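Local coordinates for extracellular solute-binding protein, family 1 (Bifidobacterium longum subsp. infantis, PDB 6FTH) that probably binds human milk oligosaccharides outside the cell and passes them to an ABC transporter for import, at residues A[99-107]-A[341-350]. Sequence-based numbering, arbitrary orientation.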
# COMPACT_ATOMS: atom_id res chain seq x y z
N PHE A 99 -21.69 -2.83 -10.51
CA PHE A 99 -22.56 -3.98 -10.77
C PHE A 99 -23.35 -4.30 -9.50
O PHE A 99 -23.25 -5.38 -8.94
CB PHE A 99 -21.74 -5.20 -11.19
CG PHE A 99 -20.93 -5.00 -12.43
CD1 PHE A 99 -19.67 -4.44 -12.35
CD2 PHE A 99 -21.41 -5.38 -13.67
CE1 PHE A 99 -18.91 -4.25 -13.50
CE2 PHE A 99 -20.65 -5.20 -14.81
CZ PHE A 99 -19.40 -4.62 -14.72
N PRO A 100 -24.18 -3.36 -9.04
CA PRO A 100 -24.72 -3.47 -7.68
C PRO A 100 -25.62 -4.68 -7.46
O PRO A 100 -25.52 -5.33 -6.41
CB PRO A 100 -25.49 -2.15 -7.51
CG PRO A 100 -25.95 -1.83 -8.91
CD PRO A 100 -24.83 -2.28 -9.82
N GLY A 101 -26.50 -4.98 -8.40
CA GLY A 101 -27.44 -6.09 -8.24
C GLY A 101 -26.78 -7.44 -8.14
O GLY A 101 -27.47 -8.42 -7.82
N LEU A 102 -25.48 -7.53 -8.41
CA LEU A 102 -24.75 -8.79 -8.36
C LEU A 102 -24.43 -9.21 -6.93
O LEU A 102 -24.18 -10.40 -6.70
CB LEU A 102 -23.44 -8.64 -9.13
CG LEU A 102 -23.09 -9.60 -10.26
CD1 LEU A 102 -24.29 -9.89 -11.18
CD2 LEU A 102 -21.93 -9.00 -11.06
N PHE A 103 -24.41 -8.28 -5.98
CA PHE A 103 -23.83 -8.54 -4.66
C PHE A 103 -24.81 -8.23 -3.53
O PHE A 103 -25.56 -7.26 -3.58
CB PHE A 103 -22.54 -7.71 -4.46
CG PHE A 103 -21.45 -8.09 -5.41
CD1 PHE A 103 -20.76 -9.27 -5.24
CD2 PHE A 103 -21.13 -7.29 -6.49
CE1 PHE A 103 -19.75 -9.65 -6.12
CE2 PHE A 103 -20.12 -7.65 -7.36
CZ PHE A 103 -19.43 -8.85 -7.17
N GLU A 104 -24.76 -9.07 -2.50
CA GLU A 104 -25.53 -8.83 -1.29
C GLU A 104 -25.00 -7.60 -0.57
O GLU A 104 -23.79 -7.42 -0.41
CB GLU A 104 -25.37 -10.05 -0.37
CG GLU A 104 -26.05 -9.93 0.99
CD GLU A 104 -27.44 -10.52 0.98
OE1 GLU A 104 -27.96 -10.79 -0.13
OE2 GLU A 104 -27.99 -10.71 2.08
N ASP A 105 -25.92 -6.76 -0.10
CA ASP A 105 -25.58 -5.63 0.77
C ASP A 105 -25.38 -6.19 2.17
O ASP A 105 -26.35 -6.43 2.90
CB ASP A 105 -26.68 -4.58 0.73
CG ASP A 105 -26.42 -3.40 1.67
OD1 ASP A 105 -25.37 -3.33 2.34
OD2 ASP A 105 -27.31 -2.52 1.75
N LEU A 106 -24.12 -6.41 2.54
CA LEU A 106 -23.78 -7.03 3.81
C LEU A 106 -24.07 -6.13 5.01
O LEU A 106 -24.11 -6.63 6.14
CB LEU A 106 -22.30 -7.41 3.80
CG LEU A 106 -21.92 -8.44 2.74
CD1 LEU A 106 -20.40 -8.47 2.52
CD2 LEU A 106 -22.43 -9.82 3.16
N SER A 107 -24.28 -4.83 4.80
CA SER A 107 -24.65 -3.98 5.93
C SER A 107 -25.96 -4.41 6.56
O SER A 107 -26.19 -4.11 7.74
CB SER A 107 -24.78 -2.52 5.48
OG SER A 107 -25.95 -2.33 4.71
N PHE A 341 -14.19 -9.83 1.13
CA PHE A 341 -15.31 -10.77 1.16
C PHE A 341 -16.51 -10.16 0.47
O PHE A 341 -16.99 -9.10 0.88
CB PHE A 341 -15.69 -11.10 2.62
CG PHE A 341 -16.75 -12.17 2.74
CD1 PHE A 341 -18.10 -11.88 2.54
CD2 PHE A 341 -16.40 -13.47 3.08
CE1 PHE A 341 -19.08 -12.87 2.66
CE2 PHE A 341 -17.38 -14.47 3.19
CZ PHE A 341 -18.71 -14.16 2.96
N SER A 342 -17.03 -10.83 -0.55
CA SER A 342 -18.29 -10.41 -1.16
C SER A 342 -19.16 -11.63 -1.40
O SER A 342 -18.64 -12.70 -1.72
CB SER A 342 -18.07 -9.66 -2.48
OG SER A 342 -17.44 -8.40 -2.30
N LEU A 343 -20.46 -11.47 -1.21
CA LEU A 343 -21.45 -12.54 -1.30
C LEU A 343 -22.34 -12.27 -2.51
O LEU A 343 -22.87 -11.17 -2.65
CB LEU A 343 -22.32 -12.54 -0.04
CG LEU A 343 -23.49 -13.53 0.08
CD1 LEU A 343 -23.03 -14.97 -0.07
CD2 LEU A 343 -24.19 -13.34 1.42
N SER A 344 -22.51 -13.28 -3.35
CA SER A 344 -23.41 -13.14 -4.49
C SER A 344 -24.84 -12.94 -4.00
O SER A 344 -25.31 -13.63 -3.10
CB SER A 344 -23.37 -14.40 -5.35
OG SER A 344 -24.43 -14.38 -6.29
N SER A 345 -25.54 -11.99 -4.63
CA SER A 345 -26.94 -11.77 -4.30
C SER A 345 -27.79 -12.98 -4.66
O SER A 345 -28.92 -13.09 -4.18
CB SER A 345 -27.46 -10.56 -5.06
OG SER A 345 -27.34 -10.78 -6.44
N HIS A 346 -27.27 -13.89 -5.48
CA HIS A 346 -28.01 -15.07 -5.88
C HIS A 346 -27.42 -16.35 -5.30
O HIS A 346 -27.77 -17.45 -5.74
CB HIS A 346 -28.12 -15.09 -7.41
CG HIS A 346 -28.66 -13.81 -7.96
ND1 HIS A 346 -27.97 -13.04 -8.88
CD2 HIS A 346 -29.78 -13.11 -7.67
CE1 HIS A 346 -28.67 -11.95 -9.15
NE2 HIS A 346 -29.77 -11.97 -8.43
N ALA A 347 -26.55 -16.24 -4.30
CA ALA A 347 -26.04 -17.42 -3.63
C ALA A 347 -27.19 -18.22 -3.02
O ALA A 347 -28.09 -17.66 -2.39
CB ALA A 347 -25.05 -17.04 -2.54
N ALA A 348 -27.14 -19.54 -3.20
CA ALA A 348 -28.23 -20.40 -2.74
C ALA A 348 -28.33 -20.41 -1.22
O ALA A 348 -29.43 -20.33 -0.67
CB ALA A 348 -28.00 -21.81 -3.26
N ASN A 349 -27.21 -20.52 -0.52
CA ASN A 349 -27.19 -20.76 0.92
C ASN A 349 -26.52 -19.57 1.62
O ASN A 349 -25.38 -19.67 2.10
CB ASN A 349 -26.47 -22.07 1.19
CG ASN A 349 -27.13 -23.25 0.49
OD1 ASN A 349 -28.33 -23.50 0.67
ND2 ASN A 349 -26.37 -23.97 -0.33
N LYS A 350 -27.24 -18.46 1.71
CA LYS A 350 -26.64 -17.23 2.25
C LYS A 350 -26.37 -17.34 3.74
O LYS A 350 -25.42 -16.73 4.24
CB LYS A 350 -27.51 -16.02 1.94
CG LYS A 350 -27.50 -15.62 0.48
CD LYS A 350 -28.31 -14.39 0.22
CE LYS A 350 -28.43 -14.12 -1.26
NZ LYS A 350 -29.40 -13.03 -1.52
O HOH W 1 -21.39 -8.73 -0.88
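K350 reaches across to E104 in a salt bridge, NZ lying 3.0 Å from OE1 on the syn side of the carboxylate, though 29° out of its plane. E104 leaves its backbone with CG anti to N (chi1 177°), and a bend at chi2 (94°) turns its carboxylate toward the lysine, which is extended beyond CG; the two side chains meet at a slant. K350 NZ also donates to S345 O at 2.7 Å, a second bond that ties the first turn of helix 350-360 back to the turn before it.

Between the backbones, a single antiparallel bridge makes F103 and S344 a non-hydrogen-bonded pair. E104 N donates to L343 O at 2.8 Å, almost straight in line with the carbonyl, and S345 N donates to L102 O at 2.9 Å, from above the carbonyl plane. Further along, one water accepts from L343 N and lies where it can donate to E104 O, filling in where the chains part. At the other end the small hydroxyl of S345 fits close to the backbone and donates to G101 O (OG to O, 2.7 Å).

Apolar groups flank this polar seam. L343 packs CD2 on CB and CG of E104, and its branched end also fills space against A353 and L354. CD1 of L106 meets the ring edge of F341, 4.1 Å from F341 CD1. F103 turns away, its CD1 3.9 Å from S342 CB, burying its broad ring near F91 and L78.

A loop thus joins the end of strand 339-343, an outermost strand of a four-stranded mixed sheet, antiparallel to 86-88, within one lobe, consistent with a two-lobed solute-binding fold. With D109 OD2 close to E104 OE2, the lysine probably offsets local negative charge, while directional backbone bonds set the register.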